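Local coordinates for protein bicaudal C homolog 1 (Homo sapiens, PDB 6GY4) that probably binds RNA through its KH domains, the first of which adopts the type I KH fold, at residues Glu38-Gln43 with Lys72-Met77; Thr42-Pro47 with Ile62-Lys67. All blocks are in the same frame, centred on the assembly; numbering follows the deposited sequence.

Contact 1 (Glu38-Gln43 with Lys72-Met77); sequences EETNTQ and KEAKEM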
# COMPACT_ATOMS: atom_id res chain seq x y z
N GLU A 38 0.99 -4.76 9.09
CA GLU A 38 1.18 -5.07 10.51
C GLU A 38 1.42 -3.80 11.31
O GLU A 38 0.93 -3.67 12.44
CB GLU A 38 2.34 -6.05 10.68
N GLU A 39 2.16 -2.84 10.75
CA GLU A 39 2.48 -1.62 11.49
C GLU A 39 1.26 -0.72 11.63
O GLU A 39 1.07 -0.10 12.68
CB GLU A 39 3.61 -0.87 10.79
CG GLU A 39 4.55 -0.18 11.75
CD GLU A 39 5.36 -1.16 12.55
OE1 GLU A 39 6.02 -2.03 11.94
OE2 GLU A 39 5.32 -1.09 13.80
N THR A 40 0.43 -0.64 10.59
CA THR A 40 -0.70 0.28 10.59
C THR A 40 -2.03 -0.41 10.90
O THR A 40 -3.03 0.29 11.09
CB THR A 40 -0.81 0.98 9.23
OG1 THR A 40 -0.92 0.01 8.19
CG2 THR A 40 0.43 1.84 8.98
N ASN A 41 -2.05 -1.74 10.97
CA ASN A 41 -3.28 -2.51 11.14
C ASN A 41 -4.28 -2.20 10.03
O ASN A 41 -5.45 -1.88 10.28
CB ASN A 41 -3.90 -2.29 12.52
CG ASN A 41 -4.75 -3.46 12.97
OD1 ASN A 41 -4.43 -4.61 12.68
ND2 ASN A 41 -5.85 -3.17 13.67
N THR A 42 -3.81 -2.29 8.79
CA THR A 42 -4.60 -1.98 7.61
C THR A 42 -4.59 -3.18 6.67
O THR A 42 -3.82 -4.13 6.84
CB THR A 42 -4.07 -0.73 6.89
OG1 THR A 42 -2.69 -0.92 6.56
CG2 THR A 42 -4.20 0.49 7.78
N GLN A 43 -5.47 -3.13 5.68
CA GLN A 43 -5.61 -4.18 4.68
C GLN A 43 -5.38 -3.58 3.30
O GLN A 43 -6.05 -2.62 2.92
CB GLN A 43 -7.00 -4.83 4.75
CG GLN A 43 -7.38 -5.32 6.14
CD GLN A 43 -7.74 -6.79 6.17
OE1 GLN A 43 -7.83 -7.44 5.12
NE2 GLN A 43 -7.94 -7.33 7.36
N LYS A 72 -4.57 6.70 6.53
CA LYS A 72 -3.81 7.88 6.12
C LYS A 72 -2.31 7.63 6.27
O LYS A 72 -1.51 8.14 5.46
CB LYS A 72 -4.24 9.09 6.94
N GLU A 73 -1.91 6.87 7.28
CA GLU A 73 -0.49 6.61 7.50
C GLU A 73 0.03 5.54 6.55
O GLU A 73 1.20 5.58 6.14
CB GLU A 73 -0.24 6.19 8.95
CG GLU A 73 -0.50 7.27 9.97
CD GLU A 73 -0.53 6.73 11.38
OE1 GLU A 73 -0.48 5.50 11.54
OE2 GLU A 73 -0.60 7.54 12.33
N ALA A 74 -0.81 4.56 6.21
CA ALA A 74 -0.39 3.56 5.23
C ALA A 74 -0.27 4.17 3.84
O ALA A 74 0.64 3.82 3.08
CB ALA A 74 -1.38 2.39 5.22
N LYS A 75 -1.17 5.10 3.50
CA LYS A 75 -1.13 5.72 2.19
C LYS A 75 0.12 6.59 2.02
O LYS A 75 0.73 6.60 0.95
CB LYS A 75 -2.39 6.54 1.95
CG LYS A 75 -2.45 7.20 0.58
CD LYS A 75 -3.58 8.22 0.49
CE LYS A 75 -3.62 8.85 -0.90
NZ LYS A 75 -4.55 10.00 -0.97
N GLU A 76 0.51 7.32 3.07
CA GLU A 76 1.67 8.19 2.95
C GLU A 76 2.94 7.38 2.72
O GLU A 76 3.85 7.83 2.01
CB GLU A 76 1.81 9.07 4.20
CG GLU A 76 2.37 8.36 5.43
CD GLU A 76 2.79 9.33 6.52
OE1 GLU A 76 2.67 10.55 6.31
OE2 GLU A 76 3.25 8.86 7.58
N MET A 77 3.01 6.18 3.29
CA MET A 77 4.20 5.34 3.12
C MET A 77 4.22 4.70 1.74
O MET A 77 5.25 4.73 1.05
CB MET A 77 4.23 4.26 4.21
CG MET A 77 4.28 4.77 5.64
SD MET A 77 4.07 3.44 6.85
CE MET A 77 3.83 4.36 8.37

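Contact 2 (Thr42-Pro47 with Ile62-Lys67); sequences TQIAWP and IKVSGK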
# COMPACT_ATOMS: atom_id res chain seq x y z
N THR A 42 -3.81 -2.29 8.79
CA THR A 42 -4.60 -1.98 7.61
C THR A 42 -4.59 -3.18 6.67
O THR A 42 -3.82 -4.13 6.84
CB THR A 42 -4.07 -0.73 6.89
OG1 THR A 42 -2.69 -0.92 6.56
CG2 THR A 42 -4.20 0.49 7.78
N GLN A 43 -5.47 -3.13 5.68
CA GLN A 43 -5.61 -4.18 4.68
C GLN A 43 -5.38 -3.58 3.30
O GLN A 43 -6.05 -2.62 2.92
CB GLN A 43 -7.00 -4.83 4.75
CG GLN A 43 -7.38 -5.32 6.14
CD GLN A 43 -7.74 -6.79 6.17
OE1 GLN A 43 -7.83 -7.44 5.12
NE2 GLN A 43 -7.94 -7.33 7.36
N ILE A 44 -4.43 -4.14 2.55
CA ILE A 44 -4.05 -3.61 1.26
C ILE A 44 -4.49 -4.57 0.16
O ILE A 44 -4.45 -5.80 0.33
CB ILE A 44 -2.53 -3.34 1.18
CG1 ILE A 44 -2.09 -2.43 2.32
CG2 ILE A 44 -2.16 -2.70 -0.15
CD1 ILE A 44 -0.60 -2.22 2.39
N ALA A 45 -4.91 -4.01 -0.97
CA ALA A 45 -5.38 -4.80 -2.10
C ALA A 45 -4.96 -4.10 -3.38
O ALA A 45 -5.04 -2.88 -3.48
CB ALA A 45 -6.90 -4.99 -2.05
N TRP A 46 -4.52 -4.88 -4.37
CA TRP A 46 -4.04 -4.35 -5.64
C TRP A 46 -4.55 -5.23 -6.77
O TRP A 46 -4.71 -6.45 -6.59
CB TRP A 46 -2.50 -4.25 -5.65
CG TRP A 46 -1.75 -5.51 -5.37
CD1 TRP A 46 -1.43 -6.49 -6.26
CD2 TRP A 46 -1.18 -5.91 -4.11
NE1 TRP A 46 -0.71 -7.49 -5.64
CE2 TRP A 46 -0.54 -7.16 -4.32
CE3 TRP A 46 -1.15 -5.35 -2.83
CZ2 TRP A 46 0.11 -7.84 -3.30
CZ3 TRP A 46 -0.50 -6.03 -1.82
CH2 TRP A 46 0.12 -7.26 -2.06
N PRO A 47 -4.79 -4.65 -7.98
CA PRO A 47 -5.56 -5.19 -9.11
C PRO A 47 -6.03 -6.64 -8.99
O PRO A 47 -6.86 -7.07 -9.80
CB PRO A 47 -4.58 -5.05 -10.28
CG PRO A 47 -3.59 -3.96 -9.84
CD PRO A 47 -3.99 -3.51 -8.46
N ILE A 62 -4.41 0.82 -5.79
CA ILE A 62 -4.40 -0.07 -4.64
C ILE A 62 -5.43 0.45 -3.65
O ILE A 62 -5.88 1.60 -3.73
CB ILE A 62 -3.02 -0.20 -3.98
CG1 ILE A 62 -2.69 1.03 -3.13
CG2 ILE A 62 -1.94 -0.47 -5.01
CD1 ILE A 62 -1.95 0.69 -1.85
N LYS A 63 -5.81 -0.41 -2.72
CA LYS A 63 -6.94 -0.15 -1.83
C LYS A 63 -6.54 -0.47 -0.40
O LYS A 63 -6.15 -1.59 -0.10
CB LYS A 63 -8.15 -0.98 -2.27
CG LYS A 63 -9.32 -0.98 -1.30
CD LYS A 63 -10.57 -1.46 -2.02
CE LYS A 63 -11.47 -2.26 -1.10
NZ LYS A 63 -10.93 -3.62 -0.83
N VAL A 64 -6.66 0.53 0.48
CA VAL A 64 -6.27 0.40 1.88
C VAL A 64 -7.50 0.60 2.75
O VAL A 64 -8.29 1.52 2.51
CB VAL A 64 -5.17 1.42 2.26
CG1 VAL A 64 -4.47 0.98 3.53
CG2 VAL A 64 -4.17 1.57 1.12
N SER A 65 -7.65 -0.25 3.76
CA SER A 65 -8.81 -0.24 4.63
C SER A 65 -8.37 -0.27 6.09
O SER A 65 -7.34 -0.86 6.43
CB SER A 65 -9.73 -1.44 4.35
OG SER A 65 -9.95 -1.60 2.96
N GLY A 66 -9.15 0.38 6.94
CA GLY A 66 -8.87 0.42 8.36
C GLY A 66 -9.34 1.73 8.96
O GLY A 66 -10.21 2.40 8.41
N LYS A 67 -8.73 2.08 10.09
CA LYS A 67 -9.05 3.35 10.74
C LYS A 67 -8.61 4.52 9.87
O LYS A 67 -7.62 4.43 9.14
CB LYS A 67 -8.39 3.43 12.12
CG LYS A 67 -8.74 4.69 12.91

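Contact 1 (Glu38-Gln43 with Lys72-Met77)
In the helix-on-helix layer of the KH domain, T40 in the last turn of helix 32-40 packs with T42 against A74 of helix 68-81. The methyl CB of A74 lies 3.8 Å from T40 OG1 and also 3.8 Å from T42 OG1. So small a side chain suits a place where the CA atoms of T40 and A74 come within 6.3 Å. The two hydroxyls are joined to each other: T42 OG1 donates to T40 OG1 over 2.6 Å, and T40 OG1 in turn bonds the carbonyl of I36 one turn back in its helix. Both polar atoms are thus satisfied where they face a methyl in a buried spot.

The bonds join T42, just past the helix, back to its last turn, at the passage from the second helix to the second strand of the beta-alpha-alpha-beta-beta-alpha type I KH fold. N41 makes the turn with positive phi (57°), a conformation asparagine tolerates well. T40 holds OG1 between its backbone N and carbonyl carbon (chi1 57°), which sends CG2 toward the partner helix. There CG2 meets E73 CB at 4.4 Å and M77 CE at 4.3 Å, the latter delivered by a largely extended methionine chain.

Contact 2 (Thr42-Pro47 with Ile62-Lys67)
Q43 and S65 form a hydrogen-bonded pair in the antiparallel sheet of the KH domain, where strand 43-45 runs at 165° to strand 62-65, their axes 4.6 Å apart. Q43 N gives its hydrogen to S65 O and S65 N returns one to Q43 O, both at 3.0 Å. A45 and K63 repeat the pattern: K63 N to A45 O is short, 2.7 Å, and lies in the carbonyl plane, while the return bond from A45 N to K63 O is weak. I44 and V64 form the non-hydrogen-bonded pair between them; V64 turns its backbone instead to E5 of strand 2-8, as I62 does to F7.

CA-H...O contacts supplement these bonds. Q43 O, already bound by S65 N, also receives V64 CA at 3.2 Å, with an angle of 149° at the hydrogen.

Apolar contacts gather on the face bearing I44 and V64. The side chains of I44 and I62 lie side by side, I44 CG2 touching I62 CD1 at 3.8 Å, and both reach I78 of helix 68-81. V64 CG1, anti to its own N (chi1 -161°), meets T42 CB at 3.8 Å. W46 sets CB against I62 CG2 at 3.9 Å; its indole meets I44 CG2 edge-on and F33 at an inclined angle.

G66 sits at backbone angles that by themselves call for glycine, where the chain turns a corner after strand 62-65.

Branched aliphatic residues thus suit the face against the helix, while Q43, A45, K63 and S65, none of them buried, make a more polar opposite face. Backbone pairing fixes the register, and the apolar side chains tie the strands to the core.

How the contacts relate
The centres of contacts 1 and 2 lie 8 Å apart, and T42 and Q43 belong to both. Along the chain, helix 32-40 leads into strand 43-45; strand 61-65 follows after the partly unmodelled loop, and helix 68-81 comes next. Each contact therefore joins an element of the first pair to one of the second. They also touch directly, A74 CB meeting V64 CG1 at 3.8 Å, so that helix 68-81 lies against both helix 32-40 and the three-stranded sheet. In type I KH domains the equivalents of helix 32-40 and strand 43-45 flank the nucleic-acid groove; both are thus anchored here, one on helix 68-81 and the other on strand 61-65.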